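Local atomic coordinates of LRR receptor-like serine/threonine-protein kinase RGI3 (Arabidopsis thaliana, PDB entry 5HZ0), a protein that acts as a membrane receptor for RGF peptide hormones, which maintain the postembryonic root stem cell niche, and pairs with SERK co-receptors once the peptide is bound. Residues G340-S345 against S365-I370; R374-L379 against G395-L400. The protein carries 5 engineered substitutions. All blocks are in the same frame, centred on the assembly; numbering follows the deposited sequence.

Contact 1 of 2, residues G340-S345 against S365-I370; sequences GNIPQS and SIPKEI. With NAG (2-acetamido-2-deoxy-beta-D-glucopyranose), chain C.
N341, I342 and Q344 meet P367 and its neighbours where two successive turns of a plant-type leucine-rich-repeat solenoid stack, part of the extracellular ligand-binding region of the receptor. Both segments carry the Ile-Pro pair of the plant-specific GxIP signature, in predicted repeats 15 and 16. At G340 the backbone is hydrogen-bonded to S363 of the following repeat. N341 lies at the exposed margin and comes only loosely to S365. Next, I342 turns inward to form the apolar centre of the contact. Its CG1 is anti to the carbonyl carbon (chi1 -62°), which leaves CG2 to meet the P367 ring: I342 CG2 is 3.8 Å from P367 CG, and the two side chains cross at about a right angle. The ring also rests on the I342 carbonyl, with P367 CG 3.7 Å from I342 O, while I342 itself reaches L381 further along the stack. P343 points away from the other segment but offers its carbonyl, P343 O lying 4.2 Å from I370 CD1. Q344 starts a short 3-10 segment and sits over P367, its CA 3.8 Å from P367 CB. The bend of E369 at chi2 (89°) brings its carboxylate across Q344, with E369 OE1 3.4 Å from Q344 CB; the amide and carboxylate planes are 52° apart. With an alanine in place of E369 the carboxylate cover over Q344 CB would probably be lost, leaving that side of Q344 more open to water. S345 faces the preceding repeat, its OG hydrogen-bonded to S320 O. Beyond E369 the N-acetylglucosamine carried by N396 closes in, its acetamido methyl C8 3.3 Å from K368 O and 3.6 Å from E369 CA.

Contact 2 of 2, residues R374-L379 against G395-L400; sequences RNLTKL and GNCTNL. With NAG (2-acetamido-2-deoxy-beta-D-glucopyranose), chain C.
The contact belongs to the seam between predicted leucine-rich repeats 17 and 18, where the chain enters the parallel strands of the peptide-binding surface; the end of one repeat's turn, running into strand 378-380, meets the corresponding turn of the next at T398-L400. In the interior, C397 SG packs against the L376 side chain, 4.0 Å from L376 CB, with L376 CD2 nearby. L400 CG, anti to the backbone N (chi1 -158°), carries CD1 to T377 O, 3.6 Å from it, and L400 CD1 also lies 4.0 Å from L379 CB. The L376 carbonyl points at the type I turn from C397 to L400 and meets L400 CA in a CH-O contact of 3.2 Å (L400 CA to L376 O, angle at H 130°). At the outer edge N399 reaches back over the R374 carbonyl, with N399 ND2 2.7 Å from R374 O, and its amide lies side by side with that of N375, the planes only 24° apart. T398 stays on its own segment, its OG1 hydrogen-bonded to N396 O at 3.0 Å from above the carbonyl plane. T377 OG1 turns to Q353 O of the preceding repeat, while the T377 backbone is hydrogen-bonded to Y401 and R402 of the next. K378 points away from the other segment, and its NZ is hydrogen-bonded to a polar side chain of the bound peptide. N396 bears the glycan: N396 ND2 is bonded covalently to C1 of the sugar, which D393 also holds by a hydrogen bond. Leucine and cysteine side chains thus close the inside of the stack, where L376 O and T377 O face L400; R374 O and the amides of N375 and N399 line the outer edge, and the K378 amine is used by the hormone.

From the N terminus, strand 337-340 runs into 340-345, and contact 1 closes the excursion through strand 354-356 when 365-370 stacks on it. The chain then passes directly to 374-379, and contact 2 closes the next turn of the solenoid at 395-400, leading into strand 402-404. The two lie in series, neither nested nor crossed, with centres about 15 Å apart. They meet in the repeat interior, where I370 CG2 of contact 1 is 3.9 Å from L379 CD2 of contact 2. Outside, the sugar bonded in contact 2 reaches back to contact 1, so one glycan borders both ties between successive repeats.

Contact 1 of 2, residues G340-S345 against S365-I370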
loop_
_atom_site.group_PDB
_atom_site.type_symbol
_atom_site.label_atom_id
_atom_site.label_comp_id
_atom_site.label_asym_id
_atom_site.label_seq_id
_atom_site.Cartn_x
_atom_site.Cartn_y
_atom_site.Cartn_z
ATOM N N GLY A 340 23.630 9.789 -12.410
ATOM C CA GLY A 340 23.755 11.216 -12.651
ATOM C C GLY A 340 23.161 12.024 -11.522
ATOM O O GLY A 340 22.695 11.462 -10.530
ATOM N N ASN A 341 23.185 13.343 -11.675
ATOM C CA ASN A 341 22.565 14.257 -10.720
ATOM C C ASN A 341 21.051 14.216 -10.805
ATOM O O ASN A 341 20.480 13.998 -11.866
ATOM C CB ASN A 341 23.002 15.703 -10.983
ATOM C CG ASN A 341 24.489 15.920 -10.780
ATOM O OD1 ASN A 341 25.307 15.506 -11.602
ATOM N ND2 ASN A 341 24.845 16.611 -9.706
ATOM N N ILE A 342 20.404 14.417 -9.671
ATOM C CA ILE A 342 19.005 14.787 -9.655
ATOM C C ILE A 342 18.967 16.189 -10.266
ATOM O O ILE A 342 19.696 17.079 -9.816
ATOM C CB ILE A 342 18.493 14.818 -8.205
ATOM C CG1 ILE A 342 18.601 13.411 -7.586
ATOM C CG2 ILE A 342 17.058 15.396 -8.133
ATOM C CD1 ILE A 342 18.494 13.375 -6.060
ATOM N N PRO A 343 18.182 16.374 -11.339
ATOM C CA PRO A 343 18.076 17.698 -11.986
ATOM C C PRO A 343 17.369 18.720 -11.115
ATOM O O PRO A 343 16.258 18.449 -10.654
ATOM C CB PRO A 343 17.217 17.420 -13.233
ATOM C CG PRO A 343 16.465 16.120 -12.902
ATOM C CD PRO A 343 17.447 15.326 -12.072
ATOM N N GLN A 344 17.976 19.890 -10.932
ATOM C CA GLN A 344 17.310 20.997 -10.238
ATOM C C GLN A 344 15.979 21.411 -10.883
ATOM O O GLN A 344 15.054 21.832 -10.184
ATOM C CB GLN A 344 18.242 22.209 -10.112
ATOM C CG GLN A 344 18.722 22.786 -11.437
ATOM C CD GLN A 344 17.892 23.978 -11.903
ATOM O OE1 GLN A 344 17.319 24.709 -11.090
ATOM N NE2 GLN A 344 17.823 24.175 -13.219
ATOM N N SER A 345 15.872 21.266 -12.204
ATOM C CA SER A 345 14.672 21.688 -12.933
ATOM C C SER A 345 13.435 20.907 -12.529
ATOM O O SER A 345 12.312 21.262 -12.879
ATOM C CB SER A 345 14.874 21.571 -14.437
ATOM O OG SER A 345 15.328 20.281 -14.810
ATOM N N SER A 365 25.187 16.467 -5.480
ATOM C CA SER A 365 24.466 17.045 -4.359
ATOM C C SER A 365 22.974 16.959 -4.562
ATOM O O SER A 365 22.510 16.801 -5.684
ATOM C CB SER A 365 24.871 18.495 -4.178
ATOM O OG SER A 365 26.171 18.550 -3.624
ATOM N N ILE A 366 22.216 17.024 -3.477
ATOM C CA ILE A 366 20.784 17.193 -3.611
ATOM C C ILE A 366 20.546 18.665 -3.962
ATOM O O ILE A 366 20.954 19.569 -3.208
ATOM C CB ILE A 366 20.048 16.868 -2.312
ATOM C CG1 ILE A 366 20.514 15.525 -1.758
ATOM C CG2 ILE A 366 18.528 16.909 -2.541
ATOM C CD1 ILE A 366 19.921 15.166 -0.414
ATOM N N PRO A 367 19.900 18.915 -5.111
ATOM C CA PRO A 367 19.682 20.283 -5.590
ATOM C C PRO A 367 18.851 21.050 -4.578
ATOM O O PRO A 367 17.841 20.535 -4.087
ATOM C CB PRO A 367 18.913 20.084 -6.907
ATOM C CG PRO A 367 18.285 18.744 -6.786
ATOM C CD PRO A 367 19.272 17.917 -5.991
ATOM N N LYS A 368 19.301 22.260 -4.253
ATOM C CA LYS A 368 18.639 23.104 -3.267
ATOM C C LYS A 368 17.190 23.353 -3.662
ATOM O O LYS A 368 16.293 23.384 -2.813
ATOM C CB LYS A 368 19.411 24.425 -3.137
ATOM C CG LYS A 368 20.898 24.192 -2.753
ATOM C CD LYS A 368 21.559 25.444 -2.125
ATOM C CE LYS A 368 22.670 25.060 -1.126
ATOM N NZ LYS A 368 23.220 26.255 -0.403
ATOM N N GLU A 369 16.964 23.477 -4.962
ATOM C CA GLU A 369 15.681 23.927 -5.472
ATOM C C GLU A 369 14.555 22.959 -5.140
ATOM O O GLU A 369 13.414 23.358 -4.991
ATOM C CB GLU A 369 15.755 24.214 -6.985
ATOM C CG GLU A 369 16.752 25.309 -7.369
ATOM C CD GLU A 369 18.164 24.778 -7.634
ATOM O OE1 GLU A 369 18.533 23.703 -7.097
ATOM O OE2 GLU A 369 18.911 25.436 -8.395
ATOM N N ILE A 370 14.874 21.687 -5.000
ATOM C CA ILE A 370 13.844 20.705 -4.699
ATOM C C ILE A 370 13.186 20.992 -3.348
ATOM O O ILE A 370 12.021 20.666 -3.132
ATOM C CB ILE A 370 14.399 19.266 -4.784
ATOM C CG1 ILE A 370 13.615 18.468 -5.824
ATOM C CG2 ILE A 370 14.354 18.569 -3.440
ATOM C CD1 ILE A 370 13.846 18.919 -7.250
HETATM C C1 NAG C . 14.707 29.417 0.615
HETATM C C2 NAG C . 15.123 29.639 -0.838
HETATM C C3 NAG C . 16.179 30.730 -0.981
HETATM C C4 NAG C . 15.703 31.983 -0.252
HETATM C C5 NAG C . 15.414 31.605 1.198
HETATM C C6 NAG C . 15.067 32.824 2.049
HETATM C C7 NAG C . 14.934 27.764 -2.356
HETATM C C8 NAG C . 15.594 26.568 -2.982
HETATM N N2 NAG C . 15.622 28.411 -1.422
HETATM O O3 NAG C . 16.449 30.972 -2.352
HETATM O O4 NAG C . 16.670 33.011 -0.290
HETATM O O5 NAG C . 14.384 30.638 1.254
HETATM O O6 NAG C . 14.338 33.764 1.285
HETATM O O7 NAG C . 13.807 28.099 -2.702
#

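Contact 2 of 2, residues R374-L379 against G395-L400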
loop_
_atom_site.group_PDB
_atom_site.type_symbol
_atom_site.label_atom_id
_atom_site.label_comp_id
_atom_site.label_asym_id
_atom_site.label_seq_id
_atom_site.Cartn_x
_atom_site.Cartn_y
_atom_site.Cartn_z
ATOM N N ARG A 374 6.618 23.795 -2.041
ATOM C CA ARG A 374 5.817 24.143 -0.871
ATOM C C ARG A 374 4.776 23.071 -0.595
ATOM O O ARG A 374 4.180 23.021 0.483
ATOM C CB ARG A 374 5.168 25.527 -1.044
ATOM C CG ARG A 374 6.161 26.695 -0.927
ATOM C CD ARG A 374 5.535 28.067 -1.222
ATOM N NE ARG A 374 4.238 28.253 -0.574
ATOM C CZ ARG A 374 3.074 28.237 -1.218
ATOM N NH1 ARG A 374 3.045 28.056 -2.531
ATOM N NH2 ARG A 374 1.942 28.402 -0.551
ATOM N N ASN A 375 4.523 22.240 -1.597
ATOM C CA ASN A 375 3.624 21.099 -1.424
ATOM C C ASN A 375 4.226 19.685 -1.249
ATOM O O ASN A 375 3.490 18.706 -1.182
ATOM C CB ASN A 375 2.477 21.143 -2.437
ATOM C CG ASN A 375 1.247 21.815 -1.871
ATOM O OD1 ASN A 375 0.604 22.640 -2.533
ATOM N ND2 ASN A 375 0.909 21.464 -0.632
ATOM N N LEU A 376 5.549 19.568 -1.196
ATOM C CA LEU A 376 6.177 18.254 -1.136
ATOM C C LEU A 376 6.043 17.673 0.281
ATOM O O LEU A 376 6.590 18.226 1.239
ATOM C CB LEU A 376 7.648 18.421 -1.481
ATOM C CG LEU A 376 8.503 17.191 -1.786
ATOM C CD1 LEU A 376 7.948 16.451 -2.992
ATOM C CD2 LEU A 376 9.950 17.598 -2.035
ATOM N N THR A 377 5.291 16.577 0.419
ATOM C CA THR A 377 5.191 15.849 1.697
ATOM C C THR A 377 6.263 14.784 1.895
ATOM O O THR A 377 6.729 14.545 3.011
ATOM C CB THR A 377 3.797 15.230 1.940
ATOM O OG1 THR A 377 3.543 14.217 0.966
ATOM C CG2 THR A 377 2.723 16.303 1.841
ATOM N N LYS A 378 6.616 14.118 0.802
ATOM C CA LYS A 378 7.507 12.970 0.871
ATOM C C LYS A 378 8.704 13.157 -0.031
ATOM O O LYS A 378 8.561 13.347 -1.243
ATOM C CB LYS A 378 6.765 11.704 0.469
ATOM C CG LYS A 378 5.629 11.344 1.389
ATOM C CD LYS A 378 4.941 10.105 0.853
ATOM C CE LYS A 378 3.803 9.659 1.742
ATOM N NZ LYS A 378 3.041 8.602 1.032
ATOM N N LEU A 379 9.886 13.107 0.572
ATOM C CA LEU A 379 11.127 13.125 -0.195
ATOM C C LEU A 379 11.947 11.891 0.207
ATOM O O LEU A 379 12.415 11.775 1.353
ATOM C CB LEU A 379 11.894 14.431 0.051
ATOM C CG LEU A 379 13.236 14.655 -0.651
ATOM C CD1 LEU A 379 13.107 14.352 -2.122
ATOM C CD2 LEU A 379 13.792 16.096 -0.451
ATOM N N GLY A 395 15.000 24.307 5.068
ATOM C CA GLY A 395 14.003 25.002 5.871
ATOM C C GLY A 395 12.783 25.533 5.105
ATOM O O GLY A 395 11.725 25.760 5.690
ATOM N N ASN A 396 12.941 25.728 3.799
ATOM C CA ASN A 396 11.878 26.193 2.913
ATOM C C ASN A 396 10.757 25.179 2.646
ATOM O O ASN A 396 9.665 25.572 2.250
ATOM C CB ASN A 396 12.459 26.610 1.549
ATOM C CG ASN A 396 13.429 27.797 1.640
ATOM O OD1 ASN A 396 14.043 28.040 2.682
ATOM N ND2 ASN A 396 13.576 28.528 0.529
ATOM N N CYS A 397 10.994 23.885 2.868
ATOM C CA CYS A 397 10.050 22.893 2.356
ATOM C C CYS A 397 9.012 22.709 3.443
ATOM O O CYS A 397 9.132 21.828 4.312
ATOM C CB CYS A 397 10.806 21.572 2.134
ATOM S SG CYS A 397 10.173 20.419 0.871
ATOM N N THR A 398 7.910 23.437 3.268
ATOM C CA THR A 398 7.049 23.816 4.378
ATOM C C THR A 398 6.230 22.643 4.861
ATOM O O THR A 398 5.988 22.499 6.052
ATOM C CB THR A 398 6.110 24.990 3.979
ATOM O OG1 THR A 398 6.892 26.042 3.414
ATOM C CG2 THR A 398 5.355 25.538 5.186
ATOM N N ASN A 399 5.780 21.834 3.907
ATOM C CA ASN A 399 4.889 20.710 4.164
ATOM C C ASN A 399 5.568 19.361 4.270
ATOM O O ASN A 399 4.877 18.344 4.334
ATOM C CB ASN A 399 3.799 20.637 3.083
ATOM C CG ASN A 399 2.723 21.702 3.261
ATOM O OD1 ASN A 399 2.384 22.082 4.381
ATOM N ND2 ASN A 399 2.182 22.183 2.149
ATOM N N LEU A 400 6.901 19.335 4.229
ATOM C CA LEU A 400 7.630 18.062 4.290
ATOM C C LEU A 400 7.204 17.274 5.506
ATOM O O LEU A 400 7.286 17.754 6.622
ATOM C CB LEU A 400 9.136 18.297 4.373
ATOM C CG LEU A 400 10.031 17.148 3.932
ATOM C CD1 LEU A 400 9.611 16.612 2.546
ATOM C CD2 LEU A 400 11.478 17.610 3.935
HETATM C C1 NAG C . 14.707 29.417 0.615
HETATM C C2 NAG C . 15.123 29.639 -0.838
HETATM C C3 NAG C . 16.179 30.730 -0.981
HETATM C C4 NAG C . 15.703 31.983 -0.252
HETATM C C5 NAG C . 15.414 31.605 1.198
HETATM C C6 NAG C . 15.067 32.824 2.049
HETATM C C7 NAG C . 14.934 27.764 -2.356
HETATM C C8 NAG C . 15.594 26.568 -2.982
HETATM N N2 NAG C . 15.622 28.411 -1.422
HETATM O O3 NAG C . 16.449 30.972 -2.352
HETATM O O4 NAG C . 16.670 33.011 -0.290
HETATM O O5 NAG C . 14.384 30.638 1.254
HETATM O O6 NAG C . 14.338 33.764 1.285
HETATM O O7 NAG C . 13.807 28.099 -2.702
#